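Local structure of DsbA-like disulfide oxidoreductase (6EEZ) at residues Gly39-Ser44 against Lys49-Asp54; Lys56-Asp61 against Pro160-Gly165; Ser114-Val119 against Asp127-Ser132. The protein acts as a homotrimeric thiol-disulfide exchange protein and disulfide isomerase, probably reshuffling incorrectly paired cysteines in its substrate proteins. One frame throughout, in Å; residues are numbered along the deposited sequence.

Interaction 1. Residues Gly39-Ser44 against Lys49-Asp54; sequences GFLDYS and KAIKND
Lys-49 starts with CG beside its own backbone N, runs out extended, then bends at chi4 (-50°), and that bend turns its ammonium end onto the carbonyl of Tyr-43. The hydrogen bond from Lys-49 NZ to Tyr-43 O is short at 2.7 Å, with a C=O...N angle of 153°, and NZ lies 24° off the carbonyl plane. The aliphatic part of the lysine runs alongside the same oxygen: Lys-49 CE is 3.4 Å from Tyr-43 O and Lys-49 CG is 3.6 Å from it. NZ also donates to the carbonyl of His-106, so two backbone oxygens hold the amine. On the other side of this peptide Asp-42 makes an Asx turn, its OD1 accepting from Ser-44 N at 2.8 Å. That carboxylate is gripped further by Ser-78 OG at OD1 and by the amides of Ile-73 and Leu-74 at OD2, which should keep it firmly in place. This is the active-site corner of the thioredoxin fold: strand 36-41 runs into the turn ahead of the Cys-45/Cys-48 disulfide, and the helix that begins there breaks at Ile-51 before resuming as helix 52-60. The break is met from the strand by Leu-41, which also packs against the CxxC residues and whose CD1 lies 4.4 Å from Ile-51 CD1, a loose apolar touch of two methyls. Tyr-43, its CB pointing away from the 49-54 segment, sends its ring among Ala-81, Ala-85, Ala-103 and Leu-104 of helices 76-91 and 96-105.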
loop_
_atom_site.group_PDB
_atom_site.type_symbol
_atom_site.label_atom_id
_atom_site.label_comp_id
_atom_site.label_asym_id
_atom_site.label_seq_id
_atom_site.Cartn_x
_atom_site.Cartn_y
_atom_site.Cartn_z
ATOM N N GLY A 39 1.013 1.058 -4.765
ATOM C CA GLY A 39 -0.286 0.449 -4.503
ATOM C C GLY A 39 -1.007 1.195 -3.402
ATOM O O GLY A 39 -0.381 1.561 -2.409
ATOM N N PHE A 40 -2.302 1.453 -3.607
ATOM C CA PHE A 40 -3.152 2.162 -2.630
ATOM C C PHE A 40 -4.260 1.244 -2.141
ATOM O O PHE A 40 -5.090 0.819 -2.934
ATOM C CB PHE A 40 -3.756 3.429 -3.242
ATOM C CG PHE A 40 -2.742 4.483 -3.603
ATOM C CD1 PHE A 40 -2.038 4.401 -4.789
ATOM C CD2 PHE A 40 -2.502 5.557 -2.756
ATOM C CE1 PHE A 40 -1.116 5.375 -5.139
ATOM C CE2 PHE A 40 -1.586 6.521 -3.080
ATOM C CZ PHE A 40 -0.885 6.436 -4.289
ATOM N N LEU A 41 -4.266 0.956 -0.836
ATOM C CA LEU A 41 -5.108 -0.098 -0.246
ATOM C C LEU A 41 -5.739 0.308 1.094
ATOM O O LEU A 41 -5.162 1.053 1.875
ATOM C CB LEU A 41 -4.281 -1.386 -0.041
ATOM C CG LEU A 41 -4.304 -2.425 -1.183
ATOM C CD1 LEU A 41 -3.540 -2.021 -2.514
ATOM C CD2 LEU A 41 -3.795 -3.771 -0.667
ATOM N N ASP A 42 -6.949 -0.191 1.318
ATOM C CA ASP A 42 -7.621 -0.170 2.612
ATOM C C ASP A 42 -7.708 -1.630 3.029
ATOM O O ASP A 42 -8.183 -2.469 2.259
ATOM C CB ASP A 42 -9.008 0.463 2.519
ATOM C CG ASP A 42 -9.700 0.573 3.855
ATOM O OD1 ASP A 42 -9.887 -0.465 4.552
ATOM O OD2 ASP A 42 -10.071 1.719 4.212
ATOM N N TYR A 43 -7.237 -1.947 4.231
ATOM C CA TYR A 43 -7.181 -3.342 4.653
ATOM C C TYR A 43 -8.561 -4.023 4.792
ATOM O O TYR A 43 -8.657 -5.249 4.648
ATOM C CB TYR A 43 -6.412 -3.439 5.966
ATOM C CG TYR A 43 -4.933 -3.266 5.789
ATOM C CD1 TYR A 43 -4.218 -4.085 4.920
ATOM C CD2 TYR A 43 -4.243 -2.296 6.491
ATOM C CE1 TYR A 43 -2.869 -3.923 4.752
ATOM C CE2 TYR A 43 -2.895 -2.140 6.343
ATOM C CZ TYR A 43 -2.211 -2.946 5.466
ATOM O OH TYR A 43 -0.857 -2.768 5.300
ATOM N N SER A 44 -9.621 -3.255 5.052
ATOM C CA SER A 44 -10.958 -3.831 5.238
ATOM C C SER A 44 -11.741 -3.913 3.924
ATOM O O SER A 44 -12.877 -4.381 3.900
ATOM C CB SER A 44 -11.769 -3.011 6.253
ATOM O OG SER A 44 -11.010 -2.681 7.412
ATOM N N LYS A 49 -8.405 -7.008 -0.242
ATOM C CA LYS A 49 -8.109 -8.323 0.315
ATOM C C LYS A 49 -7.875 -9.362 -0.788
ATOM O O LYS A 49 -6.979 -10.182 -0.680
ATOM C CB LYS A 49 -9.256 -8.805 1.239
ATOM C CG LYS A 49 -9.366 -8.100 2.588
ATOM C CD LYS A 49 -10.408 -8.782 3.503
ATOM C CE LYS A 49 -10.575 -8.046 4.830
ATOM N NZ LYS A 49 -9.272 -7.746 5.536
ATOM N N ALA A 50 -8.675 -9.324 -1.851
ATOM C CA ALA A 50 -8.655 -10.389 -2.853
ATOM C C ALA A 50 -7.423 -10.354 -3.769
ATOM O O ALA A 50 -7.071 -11.367 -4.367
ATOM C CB ALA A 50 -9.905 -10.323 -3.682
ATOM N N ILE A 51 -6.774 -9.201 -3.883
ATOM C CA ILE A 51 -5.624 -9.066 -4.790
ATOM C C ILE A 51 -4.305 -9.232 -4.049
ATOM O O ILE A 51 -3.252 -8.978 -4.610
ATOM C CB ILE A 51 -5.606 -7.678 -5.527
ATOM C CG1 ILE A 51 -5.487 -6.500 -4.543
ATOM C CG2 ILE A 51 -6.843 -7.560 -6.336
ATOM C CD1 ILE A 51 -5.138 -5.090 -5.218
ATOM N N LYS A 52 -4.368 -9.666 -2.791
ATOM C CA LYS A 52 -3.182 -9.707 -1.949
ATOM C C LYS A 52 -2.097 -10.602 -2.570
ATOM O O LYS A 52 -0.901 -10.320 -2.436
ATOM C CB LYS A 52 -3.549 -10.185 -0.535
ATOM C CG LYS A 52 -4.098 -11.586 -0.464
ATOM C CD LYS A 52 -4.548 -11.933 0.955
ATOM C CE LYS A 52 -5.020 -13.401 1.049
ATOM N NZ LYS A 52 -6.276 -13.598 0.264
ATOM N N ASN A 53 -2.524 -11.635 -3.291
ATOM C CA ASN A 53 -1.602 -12.585 -3.906
ATOM C C ASN A 53 -1.176 -12.162 -5.298
ATOM O O ASN A 53 -0.149 -12.615 -5.802
ATOM C CB ASN A 53 -2.233 -13.972 -3.943
ATOM C CG ASN A 53 -2.192 -14.647 -2.591
ATOM O OD1 ASN A 53 -1.229 -14.480 -1.834
ATOM N ND2 ASN A 53 -3.240 -15.406 -2.262
ATOM N N ASP A 54 -1.963 -11.295 -5.923
ATOM C CA ASP A 54 -1.532 -10.651 -7.154
ATOM C C ASP A 54 -0.328 -9.791 -6.829
ATOM O O ASP A 54 0.698 -9.861 -7.502
ATOM C CB ASP A 54 -2.641 -9.795 -7.757
ATOM C CG ASP A 54 -3.737 -10.615 -8.380
ATOM O OD1 ASP A 54 -3.466 -11.756 -8.771
ATOM O OD2 ASP A 54 -4.869 -10.109 -8.494
#

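Interaction 2. Residues Lys56-Asp61 against Pro160-Gly165; sequences KQLIND and PFLIIG
Helix 52-60 stands well back from strand 161-164, the closest pair of alpha carbons, Leu-58 CA and Ile-164 CA, being 11.5 Å apart, so that contact between them is left to side chains. Leu-58 does the bridging. Its CG swings anti to the backbone N (chi1 -161°), which carries the branch out toward the sheet, and a single methyl serves both partners: Leu-58 CD2 is 4.4 Å from Leu-162 CD2 and 4.5 Å from Ile-164 CD1. Two residues apart on an extended strand, Leu-162 and Ile-164 present their side chains on the same face, and the leucine methyl reaches both. The touch is light and wholly apolar. At the start of the strand, Pro-160 follows a cis peptide bond, the cis-proline characteristic of the thioredoxin fold, and its ring touches Cys-45 and Ile-51. Helix 175-185 packs in from the C terminus, with Leu-175 and Arg-179 against Leu-58 and Leu-178 against Leu-162, while Arg-179 also makes a salt bridge to Asp-61. Within the sheet, strand 161-164 runs antiparallel to both its neighbours, 36-41 and 167-170.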
loop_
_atom_site.group_PDB
_atom_site.type_symbol
_atom_site.label_atom_id
_atom_site.label_comp_id
_atom_site.label_asym_id
_atom_site.label_seq_id
_atom_site.Cartn_x
_atom_site.Cartn_y
_atom_site.Cartn_z
ATOM N N LYS A 56 1.641 -9.961 -4.099
ATOM C CA LYS A 56 2.754 -10.810 -3.693
ATOM C C LYS A 56 3.506 -11.361 -4.912
ATOM O O LYS A 56 4.720 -11.235 -4.998
ATOM C CB LYS A 56 2.256 -11.950 -2.808
ATOM C CG LYS A 56 3.349 -12.684 -2.102
ATOM C CD LYS A 56 2.750 -13.718 -1.206
ATOM C CE LYS A 56 3.790 -14.592 -0.578
ATOM N NZ LYS A 56 3.137 -15.432 0.458
ATOM N N GLN A 57 2.784 -11.944 -5.866
ATOM C CA GLN A 57 3.411 -12.512 -7.048
ATOM C C GLN A 57 4.105 -11.448 -7.901
ATOM O O GLN A 57 5.195 -11.692 -8.416
ATOM C CB GLN A 57 2.376 -13.290 -7.872
ATOM C CG GLN A 57 1.965 -14.594 -7.196
ATOM C CD GLN A 57 0.839 -15.324 -7.897
ATOM O OE1 GLN A 57 0.207 -14.793 -8.799
ATOM N NE2 GLN A 57 0.579 -16.554 -7.473
ATOM N N LEU A 58 3.501 -10.267 -8.032
ATOM C CA LEU A 58 4.068 -9.205 -8.867
ATOM C C LEU A 58 5.375 -8.708 -8.280
ATOM O O LEU A 58 6.326 -8.424 -9.007
ATOM C CB LEU A 58 3.088 -8.047 -9.013
ATOM C CG LEU A 58 3.343 -7.100 -10.191
ATOM C CD1 LEU A 58 3.080 -7.822 -11.522
ATOM C CD2 LEU A 58 2.466 -5.830 -10.050
ATOM N N ILE A 59 5.407 -8.616 -6.951
ATOM C CA ILE A 59 6.625 -8.295 -6.212
ATOM C C ILE A 59 7.695 -9.403 -6.383
ATOM O O ILE A 59 8.862 -9.106 -6.644
ATOM C CB ILE A 59 6.271 -8.044 -4.708
ATOM C CG1 ILE A 59 5.517 -6.706 -4.569
ATOM C CG2 ILE A 59 7.497 -7.994 -3.837
ATOM C CD1 ILE A 59 5.052 -6.387 -3.169
ATOM N N ASN A 60 7.298 -10.673 -6.292
ATOM C CA ASN A 60 8.261 -11.779 -6.293
ATOM C C ASN A 60 8.837 -12.033 -7.689
ATOM O O ASN A 60 9.939 -12.558 -7.806
ATOM C CB ASN A 60 7.614 -13.060 -5.733
ATOM C CG ASN A 60 8.633 -14.146 -5.404
ATOM O OD1 ASN A 60 9.735 -13.858 -4.904
ATOM N ND2 ASN A 60 8.277 -15.407 -5.681
ATOM N N ASP A 61 8.106 -11.656 -8.739
ATOM C CA ASP A 61 8.668 -11.605 -10.104
ATOM C C ASP A 61 10.060 -10.942 -10.186
ATOM O O ASP A 61 10.839 -11.250 -11.079
ATOM C CB ASP A 61 7.729 -10.841 -11.047
ATOM C CG ASP A 61 6.452 -11.592 -11.342
ATOM O OD1 ASP A 61 6.305 -12.733 -10.852
ATOM O OD2 ASP A 61 5.599 -11.033 -12.067
ATOM N N PRO A 160 -9.157 -0.689 -4.341
ATOM C CA PRO A 160 -7.732 -0.389 -4.526
ATOM C C PRO A 160 -7.467 0.266 -5.860
ATOM O O PRO A 160 -8.334 0.218 -6.730
ATOM C CB PRO A 160 -7.079 -1.766 -4.491
ATOM C CG PRO A 160 -8.092 -2.619 -5.185
ATOM C CD PRO A 160 -9.456 -2.062 -4.780
ATOM N N PHE A 161 -6.256 0.801 -6.015
ATOM C CA PHE A 161 -5.763 1.166 -7.328
ATOM C C PHE A 161 -4.260 1.133 -7.272
ATOM O O PHE A 161 -3.673 1.193 -6.178
ATOM C CB PHE A 161 -6.292 2.540 -7.816
ATOM C CG PHE A 161 -5.785 3.733 -7.045
ATOM C CD1 PHE A 161 -4.640 4.393 -7.443
ATOM C CD2 PHE A 161 -6.499 4.248 -5.979
ATOM C CE1 PHE A 161 -4.187 5.516 -6.767
ATOM C CE2 PHE A 161 -6.048 5.372 -5.300
ATOM C CZ PHE A 161 -4.897 6.005 -5.696
ATOM N N LEU A 162 -3.663 0.994 -8.456
ATOM C CA LEU A 162 -2.235 0.796 -8.596
ATOM C C LEU A 162 -1.644 1.631 -9.735
ATOM O O LEU A 162 -2.105 1.616 -10.883
ATOM C CB LEU A 162 -1.949 -0.692 -8.819
ATOM C CG LEU A 162 -0.501 -1.155 -8.997
ATOM C CD1 LEU A 162 0.285 -0.860 -7.738
ATOM C CD2 LEU A 162 -0.440 -2.647 -9.310
ATOM N N ILE A 163 -0.609 2.371 -9.383
ATOM C CA ILE A 163 0.178 3.115 -10.339
ATOM C C ILE A 163 1.410 2.335 -10.706
ATOM O O ILE A 163 2.171 1.933 -9.839
ATOM C CB ILE A 163 0.609 4.473 -9.769
ATOM C CG1 ILE A 163 -0.615 5.304 -9.421
ATOM C CG2 ILE A 163 1.532 5.207 -10.756
ATOM C CD1 ILE A 163 -0.252 6.612 -8.716
ATOM N N ILE A 164 1.610 2.123 -11.995
ATOM C CA ILE A 164 2.898 1.642 -12.491
ATOM C C ILE A 164 3.366 2.567 -13.608
ATOM O O ILE A 164 2.702 2.676 -14.630
ATOM C CB ILE A 164 2.812 0.208 -13.046
ATOM C CG1 ILE A 164 2.161 -0.745 -12.033
ATOM C CG2 ILE A 164 4.176 -0.272 -13.450
ATOM C CD1 ILE A 164 1.895 -2.171 -12.602
ATOM N N GLY A 165 4.527 3.188 -13.423
ATOM C CA GLY A 165 5.086 4.061 -14.431
ATOM C C GLY A 165 4.164 5.262 -14.653
ATOM O O GLY A 165 3.933 6.030 -13.720
#

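Interaction 3. Residues Ser114-Val119 against Asp127-Ser132; sequences SILDIV and DDFNDS
The Phe-129 ring is met by three side chains of helix 112-121. Val-119 lies over one face: its CG2 is 3.7 Å from the ring centroid and 19° off the normal, a CH-pi contact, displaced toward the rim so that Val-119 CG2 comes within 3.5 Å of Phe-129 CE1. The other methyl, Val-119 CG1, sits 3.7 Å from Phe-129 CD1, so the valine grips the ring with both branches. Leu-116 approaches obliquely, its CD2 3.8 Å from both CD2 and CE2 of Phe-129, and Ile-115 CG2 reaches Phe-129 CZ at 4.3 Å. What aims the ring is chi1 of Phe-129 (173°), which throws CG anti to the backbone N and out across the gap between helices whose segment axes come no closer than 11.3 Å. Those axes are inclined at 118°, with Val-119 and Phe-129 at the nearest backbone approach. Ile-124, in the connecting turn, packs on both residues, and nearby Asp-125 OD2 accepts from Asp-128 N at the start of the second helix. The pair belongs to the helical part that DsbA-like proteins insert into the thioredoxin fold; helix 76-91 lies against Ile-115 and Phe-129 through Ser-84, and helix 96-105 brings Phe-99 against Val-119.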
loop_
_atom_site.group_PDB
_atom_site.type_symbol
_atom_site.label_atom_id
_atom_site.label_comp_id
_atom_site.label_asym_id
_atom_site.label_seq_id
_atom_site.Cartn_x
_atom_site.Cartn_y
_atom_site.Cartn_z
ATOM N N SER A 114 -7.487 -8.644 17.657
ATOM C CA SER A 114 -7.141 -9.367 16.440
ATOM C C SER A 114 -5.906 -8.767 15.761
ATOM O O SER A 114 -5.113 -9.493 15.157
ATOM C CB SER A 114 -8.314 -9.359 15.464
ATOM O OG SER A 114 -8.474 -8.066 14.904
ATOM N N ILE A 115 -5.756 -7.445 15.856
ATOM C CA ILE A 115 -4.563 -6.769 15.358
ATOM C C ILE A 115 -3.328 -7.206 16.159
ATOM O O ILE A 115 -2.262 -7.388 15.578
ATOM C CB ILE A 115 -4.710 -5.220 15.412
ATOM C CG1 ILE A 115 -5.701 -4.751 14.344
ATOM C CG2 ILE A 115 -3.361 -4.522 15.184
ATOM C CD1 ILE A 115 -5.997 -3.263 14.374
ATOM N N LEU A 116 -3.462 -7.379 17.474
ATOM C CA LEU A 116 -2.348 -7.895 18.293
ATOM C C LEU A 116 -2.017 -9.345 17.962
ATOM O O LEU A 116 -0.848 -9.708 17.876
ATOM C CB LEU A 116 -2.648 -7.790 19.793
ATOM C CG LEU A 116 -2.620 -6.395 20.433
ATOM C CD1 LEU A 116 -2.846 -6.503 21.946
ATOM C CD2 LEU A 116 -1.318 -5.665 20.151
ATOM N N ASP A 117 -3.040 -10.176 17.790
ATOM C CA ASP A 117 -2.832 -11.542 17.330
ATOM C C ASP A 117 -1.939 -11.544 16.094
ATOM O O ASP A 117 -1.111 -12.431 15.924
ATOM C CB ASP A 117 -4.164 -12.227 17.009
ATOM C CG ASP A 117 -5.068 -12.348 18.211
ATOM O OD1 ASP A 117 -4.557 -12.453 19.352
ATOM O OD2 ASP A 117 -6.301 -12.345 18.006
ATOM N N ILE A 118 -2.102 -10.542 15.236
ATOM C CA ILE A 118 -1.302 -10.453 14.025
ATOM C C ILE A 118 0.124 -10.001 14.353
ATOM O O ILE A 118 1.089 -10.523 13.805
ATOM C CB ILE A 118 -1.940 -9.489 12.998
ATOM C CG1 ILE A 118 -3.221 -10.101 12.430
ATOM C CG2 ILE A 118 -0.948 -9.157 11.858
ATOM C CD1 ILE A 118 -3.972 -9.191 11.433
ATOM N N VAL A 119 0.254 -9.027 15.246
ATOM C CA VAL A 119 1.566 -8.516 15.605
ATOM C C VAL A 119 2.372 -9.616 16.295
ATOM O O VAL A 119 3.597 -9.652 16.206
ATOM C CB VAL A 119 1.458 -7.279 16.513
ATOM C CG1 VAL A 119 2.817 -6.814 16.957
ATOM C CG2 VAL A 119 0.773 -6.146 15.775
ATOM N N ASP A 127 5.127 -5.045 23.571
ATOM C CA ASP A 127 5.652 -3.818 24.173
ATOM C C ASP A 127 6.449 -2.980 23.169
ATOM O O ASP A 127 6.385 -1.749 23.185
ATOM C CB ASP A 127 6.519 -4.160 25.386
ATOM C CG ASP A 127 5.703 -4.350 26.638
ATOM O OD1 ASP A 127 4.886 -3.460 26.946
ATOM O OD2 ASP A 127 5.868 -5.394 27.307
ATOM N N ASP A 128 7.204 -3.641 22.301
ATOM C CA ASP A 128 7.844 -2.942 21.202
ATOM C C ASP A 128 6.780 -2.320 20.302
ATOM O O ASP A 128 6.982 -1.243 19.727
ATOM C CB ASP A 128 8.731 -3.887 20.388
ATOM C CG ASP A 128 9.990 -4.280 21.122
ATOM O OD1 ASP A 128 10.598 -3.399 21.761
ATOM O OD2 ASP A 128 10.367 -5.470 21.060
ATOM N N PHE A 129 5.645 -3.002 20.187
ATOM C CA PHE A 129 4.585 -2.567 19.286
ATOM C C PHE A 129 3.867 -1.366 19.885
ATOM O O PHE A 129 3.586 -0.397 19.183
ATOM C CB PHE A 129 3.600 -3.706 19.003
ATOM C CG PHE A 129 2.388 -3.284 18.211
ATOM C CD1 PHE A 129 2.462 -3.092 16.839
ATOM C CD2 PHE A 129 1.168 -3.084 18.841
ATOM C CE1 PHE A 129 1.342 -2.699 16.109
ATOM C CE2 PHE A 129 0.044 -2.696 18.121
ATOM C CZ PHE A 129 0.132 -2.496 16.752
ATOM N N ASN A 130 3.598 -1.412 21.188
ATOM C CA ASN A 130 2.920 -0.298 21.845
ATOM C C ASN A 130 3.794 0.956 21.858
ATOM O O ASN A 130 3.289 2.062 21.662
ATOM C CB ASN A 130 2.507 -0.672 23.272
ATOM C CG ASN A 130 1.349 -1.662 23.310
ATOM O OD1 ASN A 130 0.648 -1.846 22.321
ATOM N ND2 ASN A 130 1.141 -2.296 24.462
ATOM N N ASP A 131 5.098 0.792 22.064
ATOM C CA ASP A 131 6.004 1.939 22.098
ATOM C C ASP A 131 6.128 2.563 20.705
ATOM O O ASP A 131 6.354 3.766 20.570
ATOM C CB ASP A 131 7.390 1.543 22.613
ATOM C CG ASP A 131 7.372 0.994 24.057
ATOM O OD1 ASP A 131 6.643 1.530 24.924
ATOM O OD2 ASP A 131 8.109 0.022 24.319
ATOM N N SER A 132 5.979 1.747 19.667
ATOM C CA SER A 132 6.097 2.240 18.293
ATOM C C SER A 132 4.888 3.107 17.920
ATOM O O SER A 132 5.038 4.174 17.317
ATOM C CB SER A 132 6.243 1.068 17.318
ATOM O OG SER A 132 6.520 1.500 15.995
#

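In the fold
From the N terminus, interaction 1 comes first and closes a short loop around the CxxC pair, joining strand 36-41 to the helix that follows. Interaction 2 opens only after that, so the two are in series; it spans 98 residues to bring helix 52-60 against strand 161-164. Interaction 3 is nested inside that long loop, tying two successive helices in the helical region. Interactions 1 and 2 touch: Phe-40 N probably hydrogen-bonds to Phe-161 O at 2.9 Å, joining neighbouring strands. Interaction 3 stands apart, its centre about 27 Å from that of interaction 2 and across the chain's centre from it.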